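Local coordinates for protein phenol hydroxylase component phN (Pseudomonas stutzeri, PDB 3U52) that probably hydroxylates phenols as the diiron-containing oxygenase component of a bacterial multicomponent monooxygenase, at residues W23-Y27 / Q28-D32; N9-D12 / K13-L17; K441-P444 / E445-Q449. All blocks are in the same frame, centred on the assembly; numbering follows the deposited sequence.

Interaction 1 of 3, residues W23-Y27 / Q28-D32; sequences WEPTY and QDKKD
The loop entering the short helix 30-33 bends back so that P25 packs against the carbonyl oxygen of Q28 and against K30 at the start of the helix. P25 CB is directed toward the following segment and lies 3.4 Å from Q28 O, and CG lies 4.1 Å from K30 CB. Proline suits the bend because its ring fixes phi while giving a compact apolar face to these neighbours. A water donates to Q28 O at 3.1 Å and only weakly to P25 O, bridging the two carbonyls. Next to the proline, E24 and K30 approach each other. The glutamate bends at chi2 (-67°) and the lysine at chi4, and the two chains cross at a slant. Their salt bridge is long, E24 OE1 to K30 NZ 3.9 Å, and OE1 also rests 3.7 Å from K30 CD. The helix itself opens with an N-cap: D29 OD1 accepts from K31 N (2.7 Å, 159°) through the lone pair turned away from its other oxygen, while D32 N bonds to D29 O. Aspartate is apt here, since its short chain reaches an amide of the first turn. Earlier in the loop, T26 CG2 sits 3.8 Å above the centre of the Y27 ring; T26 OG1 and Y27 OH bond to a basic and a polar side chain, respectively, of another protein chain.

Interaction 2 of 3, residues N9-D12 / K13-L17; sequences NLKD and KYQYL
K11 and Q15, one turn apart on helix 10-16, meet where the lysine methylenes come against the side-chain amide. K11 CD lies 3.3 Å from Q15 NE2 and CE 3.4 Å from the same atom, the lysine chain slanting across the glutamine side chain. K11 leaves the backbone at an unusual chi1 of 117° and bends at each later torsion, which curls its methylenes back to the neighbour. Q15 in turn runs its CG 3.3 Å from K11 O. With an alanine in place of K11 these methylenes would be gone, and the Q15 amide would probably lose its cover and turn more easily. Backbone hydrogen bonds make up the second group: K13 N to N9 O, Y14 N to L10 O, Q15 N to K11 O and Y16 N to D12 O, each N-H bonding to the carbonyl four residues earlier, as in any alpha-helix. N9 is its N-cap, with OD1 accepting from D12 N at 3.0 Å almost straight out from the amide carbonyl; asparagine fits by combining a short reach with a good acceptor. The negative charge of D12, in the first turn, is probably eased by the positive end of the helix dipole. The Y16 ring comes obliquely to the D12 carbonyl, CD1 3.4 Å from D12 O. Y16 OH bonds to an acidic side chain, and K13 NZ to a polar one, of another protein chain, while K11 packs on E51 and R55.

Interaction 3 of 3, residues K441-P444 / E445-Q449; sequences KHEP and EKYIQ
E443 and Y447 cross at a slant where helix 434-442 breaks and helix 444-447 begins, the carboxylate and ring planes standing 71° apart. E443 CB approaches Y447 CE2 at 3.9 Å, and OE2 lies 3.7 Å from Y447 OH; these polar ends are held mainly by others, OE2 by a salt bridge to K264 and OH by a hydrogen bond to D181. K446 keeps CG anti to its own nitrogen (chi1 -179°) and stretches out fully, carrying NZ to a salt bridge with D181 and a hydrogen bond with S184. A water accepts from K446 NZ at 3.1 Å and donates to E443 OE1, linking opposite charges that do not touch. The break lies within the YHS domain, whose helix 434-442 carries the zinc ligand C436; lysine, glutamate and tyrosine here tie that domain to helices 173-184 and 254-283. E443, no longer helical, is the N-cap of the new helix. Its carbonyl takes two donors: Y447 N nearly head-on at 3.3 Å, and K446 N from above the carbonyl plane. P444 suits the first turn, where its missing N-H costs no helical bond, and its carbonyl receives I448 N at 3.0 Å. Alongside the proline ring, pointing the same way, lies E445: bent at chi2 (81°), it folds back until OE2 is 3.6 Å from P444 CD. Four residues on, Q449 NE2 donates to E445 O at 2.9 Å, with the acceptor in the plane of the Q449 amide, and it bonds as well to an aromatic side chain of another protein chain.

Overall arrangement
Interactions 1 and 2 are surface contacts near the start of the chain, on successive short helices and with centres 25 Å apart. Interaction 3, buried and in the YHS domain, is about 35 Å from the first and 45 Å from the second, centre to centre. All three involve a helix start, yet differently: short polar side chains cap 30-33 and 10-16, whereas a proline follows the N-cap of 444-447. The ionic partners differ with burial. The long ion pair of interaction 1 and the methylene-to-amide contact of interaction 2 belong to the periphery; E443 and K446 in interaction 3 form salt bridges to other helices. Each also meets another protein chain.

Interaction 1 of 3, residues W23-Y27 / Q28-D32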
loop_
_atom_site.group_PDB
_atom_site.type_symbol
_atom_site.label_atom_id
_atom_site.label_comp_id
_atom_site.label_asym_id
_atom_site.label_seq_id
_atom_site.Cartn_x
_atom_site.Cartn_y
_atom_site.Cartn_z
ATOM N N TRP A 23 -25.573 -31.647 11.200
ATOM C CA TRP A 23 -26.708 -32.531 11.478
ATOM C C TRP A 23 -26.339 -33.560 12.507
ATOM O O TRP A 23 -25.162 -33.777 12.792
ATOM C CB TRP A 23 -27.189 -33.237 10.183
ATOM C CG TRP A 23 -26.197 -34.194 9.595
ATOM C CD1 TRP A 23 -26.179 -35.548 9.747
ATOM C CD2 TRP A 23 -25.094 -33.869 8.772
ATOM N NE1 TRP A 23 -25.135 -36.097 9.047
ATOM C CE2 TRP A 23 -24.440 -35.081 8.451
ATOM C CE3 TRP A 23 -24.564 -32.656 8.290
ATOM C CZ2 TRP A 23 -23.281 -35.123 7.692
ATOM C CZ3 TRP A 23 -23.423 -32.696 7.501
ATOM C CH2 TRP A 23 -22.792 -33.928 7.198
ATOM N N GLU A 24 -27.361 -34.200 13.069
ATOM C CA GLU A 24 -27.127 -35.331 13.972
ATOM C C GLU A 24 -26.813 -36.629 13.188
ATOM O O GLU A 24 -27.635 -37.057 12.345
ATOM C CB GLU A 24 -28.373 -35.533 14.846
ATOM C CG GLU A 24 -28.619 -34.375 15.808
ATOM C CD GLU A 24 -27.544 -34.267 16.896
ATOM O OE1 GLU A 24 -26.957 -35.314 17.273
ATOM O OE2 GLU A 24 -27.281 -33.130 17.367
ATOM N N PRO A 25 -25.658 -37.278 13.468
ATOM C CA PRO A 25 -25.288 -38.470 12.678
ATOM C C PRO A 25 -26.199 -39.680 12.939
ATOM O O PRO A 25 -26.768 -39.788 14.030
ATOM C CB PRO A 25 -23.818 -38.742 13.075
ATOM C CG PRO A 25 -23.669 -38.084 14.425
ATOM C CD PRO A 25 -24.662 -36.956 14.502
ATOM N N THR A 26 -26.403 -40.516 11.921
ATOM C CA THR A 26 -27.265 -41.715 11.992
ATOM C C THR A 26 -26.391 -42.948 11.751
ATOM O O THR A 26 -26.644 -44.050 12.256
ATOM C CB THR A 26 -28.348 -41.587 10.899
ATOM O OG1 THR A 26 -29.191 -40.473 11.199
ATOM C CG2 THR A 26 -29.239 -42.857 10.674
ATOM N N TYR A 27 -25.348 -42.762 10.964
ATOM C CA TYR A 27 -24.567 -43.865 10.442
ATOM C C TYR A 27 -23.263 -44.093 11.181
ATOM O O TYR A 27 -22.620 -45.153 11.020
ATOM C CB TYR A 27 -24.310 -43.663 8.943
ATOM C CG TYR A 27 -25.620 -43.461 8.223
ATOM C CD1 TYR A 27 -26.016 -42.208 7.796
ATOM C CD2 TYR A 27 -26.495 -44.540 8.027
ATOM C CE1 TYR A 27 -27.236 -42.023 7.136
ATOM C CE2 TYR A 27 -27.694 -44.371 7.378
ATOM C CZ TYR A 27 -28.066 -43.137 6.962
ATOM O OH TYR A 27 -29.276 -42.979 6.351
ATOM N N GLN A 28 -22.834 -43.097 11.935
ATOM C CA GLN A 28 -21.629 -43.238 12.761
ATOM C C GLN A 28 -21.996 -42.692 14.126
ATOM O O GLN A 28 -22.883 -41.826 14.240
ATOM C CB GLN A 28 -20.424 -42.472 12.167
ATOM C CG GLN A 28 -19.811 -43.031 10.898
ATOM C CD GLN A 28 -19.084 -44.368 11.059
ATOM O OE1 GLN A 28 -18.898 -45.071 10.076
ATOM N NE2 GLN A 28 -18.650 -44.705 12.277
ATOM N N ASP A 29 -21.372 -43.218 15.165
ATOM C CA ASP A 29 -21.593 -42.721 16.515
ATOM C C ASP A 29 -20.998 -41.309 16.648
ATOM O O ASP A 29 -19.895 -41.068 16.207
ATOM C CB ASP A 29 -20.863 -43.623 17.521
ATOM C CG ASP A 29 -21.400 -43.470 18.923
ATOM O OD1 ASP A 29 -21.225 -42.398 19.534
ATOM O OD2 ASP A 29 -22.039 -44.428 19.418
ATOM N N LYS A 30 -21.734 -40.395 17.263
ATOM C CA LYS A 30 -21.253 -39.041 17.567
ATOM C C LYS A 30 -19.914 -39.087 18.361
ATOM O O LYS A 30 -19.017 -38.235 18.185
ATOM C CB LYS A 30 -22.370 -38.278 18.286
ATOM C CG LYS A 30 -22.210 -36.762 18.365
ATOM C CD LYS A 30 -23.572 -36.075 18.488
ATOM C CE LYS A 30 -23.465 -34.541 18.529
ATOM N NZ LYS A 30 -23.350 -33.873 17.160
ATOM N N LYS A 31 -19.749 -40.118 19.194
ATOM C CA LYS A 31 -18.551 -40.248 20.015
ATOM C C LYS A 31 -17.355 -40.728 19.214
ATOM O O LYS A 31 -16.219 -40.636 19.692
ATOM C CB LYS A 31 -18.777 -41.162 21.235
ATOM C CG LYS A 31 -19.668 -40.558 22.304
ATOM C CD LYS A 31 -19.073 -39.260 22.902
ATOM C CE LYS A 31 -20.163 -38.284 23.336
ATOM N NZ LYS A 31 -19.602 -36.945 23.744
ATOM N N ASP A 32 -17.598 -41.270 18.017
ATOM C CA ASP A 32 -16.504 -41.677 17.132
ATOM C C ASP A 32 -16.119 -40.496 16.241
ATOM O O ASP A 32 -14.972 -40.376 15.844
ATOM C CB ASP A 32 -16.897 -42.881 16.264
ATOM C CG ASP A 32 -16.860 -44.210 17.044
ATOM O OD1 ASP A 32 -16.081 -44.318 18.016
ATOM O OD2 ASP A 32 -17.633 -45.135 16.703
HETATM O O HOH W 1 -25.623 -42.521 15.594
#

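Interaction 2 of 3, residues N9-D12 / K13-L17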
loop_
_atom_site.group_PDB
_atom_site.type_symbol
_atom_site.label_atom_id
_atom_site.label_comp_id
_atom_site.label_asym_id
_atom_site.label_seq_id
_atom_site.Cartn_x
_atom_site.Cartn_y
_atom_site.Cartn_z
ATOM N N ASN A 9 -33.715 -12.182 11.687
ATOM C CA ASN A 9 -32.790 -11.149 12.131
ATOM C C ASN A 9 -31.369 -11.582 11.807
ATOM O O ASN A 9 -31.143 -12.715 11.346
ATOM C CB ASN A 9 -32.994 -10.757 13.615
ATOM C CG ASN A 9 -32.838 -11.922 14.588
ATOM O OD1 ASN A 9 -32.035 -12.823 14.406
ATOM N ND2 ASN A 9 -33.609 -11.880 15.652
ATOM N N LEU A 10 -30.405 -10.701 12.028
ATOM C CA LEU A 10 -29.046 -10.993 11.618
ATOM C C LEU A 10 -28.418 -12.166 12.364
ATOM O O LEU A 10 -27.568 -12.855 11.800
ATOM C CB LEU A 10 -28.162 -9.753 11.762
ATOM C CG LEU A 10 -28.567 -8.526 10.935
ATOM C CD1 LEU A 10 -27.960 -7.246 11.541
ATOM C CD2 LEU A 10 -28.197 -8.705 9.436
ATOM N N LYS A 11 -28.809 -12.395 13.619
ATOM C CA LYS A 11 -28.198 -13.466 14.388
ATOM C C LYS A 11 -28.729 -14.825 13.935
ATOM O O LYS A 11 -27.954 -15.765 13.797
ATOM C CB LYS A 11 -28.233 -13.213 15.922
ATOM C CG LYS A 11 -29.004 -14.148 16.833
ATOM C CD LYS A 11 -28.179 -15.369 17.208
ATOM C CE LYS A 11 -28.332 -15.786 18.680
ATOM N NZ LYS A 11 -29.733 -16.074 19.075
ATOM N N ASP A 12 -30.032 -14.908 13.675
ATOM C CA ASP A 12 -30.632 -16.149 13.227
ATOM C C ASP A 12 -30.237 -16.437 11.783
ATOM O O ASP A 12 -30.144 -17.590 11.410
ATOM C CB ASP A 12 -32.158 -16.107 13.307
ATOM C CG ASP A 12 -32.704 -16.116 14.752
ATOM O OD1 ASP A 12 -32.119 -16.793 15.631
ATOM O OD2 ASP A 12 -33.751 -15.445 14.997
ATOM N N LYS A 13 -30.071 -15.395 10.964
ATOM C CA LYS A 13 -29.576 -15.579 9.604
ATOM C C LYS A 13 -28.174 -16.193 9.620
ATOM O O LYS A 13 -27.916 -17.133 8.891
ATOM C CB LYS A 13 -29.547 -14.281 8.779
ATOM C CG LYS A 13 -29.485 -14.590 7.238
ATOM C CD LYS A 13 -29.145 -13.398 6.381
ATOM C CE LYS A 13 -30.248 -12.319 6.375
ATOM N NZ LYS A 13 -31.172 -12.400 5.185
ATOM N N TYR A 14 -27.265 -15.642 10.436
ATOM C CA TYR A 14 -25.890 -16.121 10.479
ATOM C C TYR A 14 -25.851 -17.588 10.955
ATOM O O TYR A 14 -25.120 -18.364 10.434
ATOM C CB TYR A 14 -25.016 -15.228 11.373
ATOM C CG TYR A 14 -23.596 -15.723 11.431
ATOM C CD1 TYR A 14 -23.120 -16.398 12.555
ATOM C CD2 TYR A 14 -22.733 -15.518 10.340
ATOM C CE1 TYR A 14 -21.796 -16.859 12.585
ATOM C CE2 TYR A 14 -21.454 -15.976 10.359
ATOM C CZ TYR A 14 -20.978 -16.625 11.475
ATOM O OH TYR A 14 -19.689 -17.090 11.471
ATOM N N GLN A 15 -26.657 -17.952 11.938
ATOM C CA GLN A 15 -26.799 -19.338 12.341
ATOM C C GLN A 15 -27.250 -20.268 11.219
ATOM O O GLN A 15 -26.731 -21.347 11.060
ATOM C CB GLN A 15 -27.704 -19.432 13.569
ATOM C CG GLN A 15 -27.014 -18.744 14.709
ATOM C CD GLN A 15 -27.613 -18.995 16.082
ATOM O OE1 GLN A 15 -28.646 -19.654 16.215
ATOM N NE2 GLN A 15 -26.951 -18.458 17.123
ATOM N N TYR A 16 -28.201 -19.837 10.416
ATOM C CA TYR A 16 -28.605 -20.609 9.271
ATOM C C TYR A 16 -27.518 -20.814 8.227
ATOM O O TYR A 16 -27.599 -21.745 7.472
ATOM C CB TYR A 16 -29.824 -19.973 8.614
ATOM C CG TYR A 16 -31.129 -20.597 9.078
ATOM C CD1 TYR A 16 -32.048 -19.875 9.832
ATOM C CD2 TYR A 16 -31.446 -21.897 8.740
ATOM C CE1 TYR A 16 -33.274 -20.469 10.246
ATOM C CE2 TYR A 16 -32.645 -22.480 9.139
ATOM C CZ TYR A 16 -33.534 -21.777 9.888
ATOM O OH TYR A 16 -34.682 -22.411 10.256
ATOM N N LEU A 17 -26.567 -19.894 8.150
ATOM C CA LEU A 17 -25.416 -19.950 7.232
ATOM C C LEU A 17 -24.185 -20.629 7.855
ATOM O O LEU A 17 -23.137 -20.678 7.240
ATOM C CB LEU A 17 -25.023 -18.532 6.809
ATOM C CG LEU A 17 -26.096 -17.760 5.988
ATOM C CD1 LEU A 17 -25.629 -16.388 5.570
ATOM C CD2 LEU A 17 -26.538 -18.552 4.786
#

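Interaction 3 of 3, residues K441-P444 / E445-Q449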
loop_
_atom_site.group_PDB
_atom_site.type_symbol
_atom_site.label_atom_id
_atom_site.label_comp_id
_atom_site.label_asym_id
_atom_site.label_seq_id
_atom_site.Cartn_x
_atom_site.Cartn_y
_atom_site.Cartn_z
ATOM N N LYS A 441 3.098 -30.868 40.351
ATOM C CA LYS A 441 2.495 -31.816 41.303
ATOM C C LYS A 441 1.147 -32.322 40.843
ATOM O O LYS A 441 0.798 -33.469 41.132
ATOM C CB LYS A 441 2.391 -31.222 42.712
ATOM C CG LYS A 441 3.767 -31.021 43.343
ATOM C CD LYS A 441 3.739 -30.593 44.792
ATOM C CE LYS A 441 2.723 -29.502 45.030
ATOM N NZ LYS A 441 2.998 -28.908 46.393
ATOM N N HIS A 442 0.389 -31.485 40.129
ATOM C CA HIS A 442 -0.881 -31.916 39.571
ATOM C C HIS A 442 -0.772 -32.860 38.340
ATOM O O HIS A 442 -1.662 -33.691 38.137
ATOM C CB HIS A 442 -1.819 -30.717 39.323
ATOM C CG HIS A 442 -3.244 -31.116 39.059
ATOM N ND1 HIS A 442 -3.819 -31.051 37.806
ATOM C CD2 HIS A 442 -4.203 -31.603 39.884
ATOM C CE1 HIS A 442 -5.065 -31.487 37.866
ATOM N NE2 HIS A 442 -5.325 -31.827 39.114
ATOM N N GLU A 443 0.318 -32.760 37.550
ATOM C CA GLU A 443 0.494 -33.523 36.306
ATOM C C GLU A 443 1.936 -34.005 36.153
ATOM O O GLU A 443 2.602 -33.710 35.121
ATOM C CB GLU A 443 0.091 -32.692 35.067
ATOM C CG GLU A 443 -1.314 -32.242 35.046
ATOM C CD GLU A 443 -1.618 -31.339 33.824
ATOM O OE1 GLU A 443 -2.296 -31.886 32.897
ATOM O OE2 GLU A 443 -1.162 -30.126 33.774
ATOM N N PRO A 444 2.438 -34.796 37.149
ATOM C CA PRO A 444 3.847 -35.124 37.017
ATOM C C PRO A 444 4.178 -35.924 35.782
ATOM O O PRO A 444 5.257 -35.715 35.244
ATOM C CB PRO A 444 4.195 -35.896 38.326
ATOM C CG PRO A 444 2.895 -36.251 38.951
ATOM C CD PRO A 444 1.807 -35.354 38.366
ATOM N N GLU A 445 3.280 -36.834 35.371
ATOM C CA GLU A 445 3.483 -37.745 34.224
ATOM C C GLU A 445 3.780 -36.963 32.934
ATOM O O GLU A 445 4.469 -37.452 32.014
ATOM C CB GLU A 445 2.233 -38.608 33.997
ATOM C CG GLU A 445 1.839 -39.542 35.213
ATOM C CD GLU A 445 1.046 -38.812 36.359
ATOM O OE1 GLU A 445 1.112 -39.321 37.522
ATOM O OE2 GLU A 445 0.355 -37.774 36.128
ATOM N N LYS A 446 3.229 -35.755 32.866
ATOM C CA LYS A 446 3.455 -34.887 31.729
ATOM C C LYS A 446 4.820 -34.209 31.845
ATOM O O LYS A 446 5.663 -34.369 30.968
ATOM C CB LYS A 446 2.291 -33.879 31.626
ATOM C CG LYS A 446 2.394 -32.914 30.456
ATOM C CD LYS A 446 1.013 -32.180 30.225
ATOM C CE LYS A 446 1.077 -31.498 28.890
ATOM N NZ LYS A 446 -0.232 -30.958 28.421
ATOM N N TYR A 447 5.064 -33.482 32.951
ATOM C CA TYR A 447 6.307 -32.698 33.081
ATOM C C TYR A 447 7.646 -33.465 33.156
ATOM O O TYR A 447 8.699 -32.913 32.774
ATOM C CB TYR A 447 6.193 -31.644 34.207
ATOM C CG TYR A 447 5.117 -30.741 33.796
ATOM C CD1 TYR A 447 5.333 -29.828 32.738
ATOM C CD2 TYR A 447 3.817 -30.873 34.359
ATOM C CE1 TYR A 447 4.264 -29.019 32.286
ATOM C CE2 TYR A 447 2.763 -30.099 33.920
ATOM C CZ TYR A 447 2.997 -29.186 32.880
ATOM O OH TYR A 447 1.917 -28.477 32.467
ATOM N N ILE A 448 7.611 -34.732 33.593
ATOM C CA ILE A 448 8.838 -35.551 33.584
ATOM C C ILE A 448 9.336 -35.865 32.176
ATOM O O ILE A 448 10.488 -36.335 32.004
ATOM C CB ILE A 448 8.706 -36.900 34.428
ATOM C CG1 ILE A 448 7.738 -37.884 33.738
ATOM C CG2 ILE A 448 8.346 -36.547 35.855
ATOM C CD1 ILE A 448 7.505 -39.225 34.464
ATOM N N GLN A 449 8.498 -35.578 31.159
ATOM C CA GLN A 449 8.908 -35.777 29.764
ATOM C C GLN A 449 9.703 -34.658 29.150
ATOM O O GLN A 449 10.362 -34.849 28.099
ATOM C CB GLN A 449 7.713 -35.980 28.882
ATOM C CG GLN A 449 6.916 -37.225 29.140
ATOM C CD GLN A 449 5.578 -37.129 28.426
ATOM O OE1 GLN A 449 5.537 -37.077 27.201
ATOM N NE2 GLN A 449 4.486 -37.094 29.182
HETATM O O HOH W 2 -2.370 -30.656 30.712
#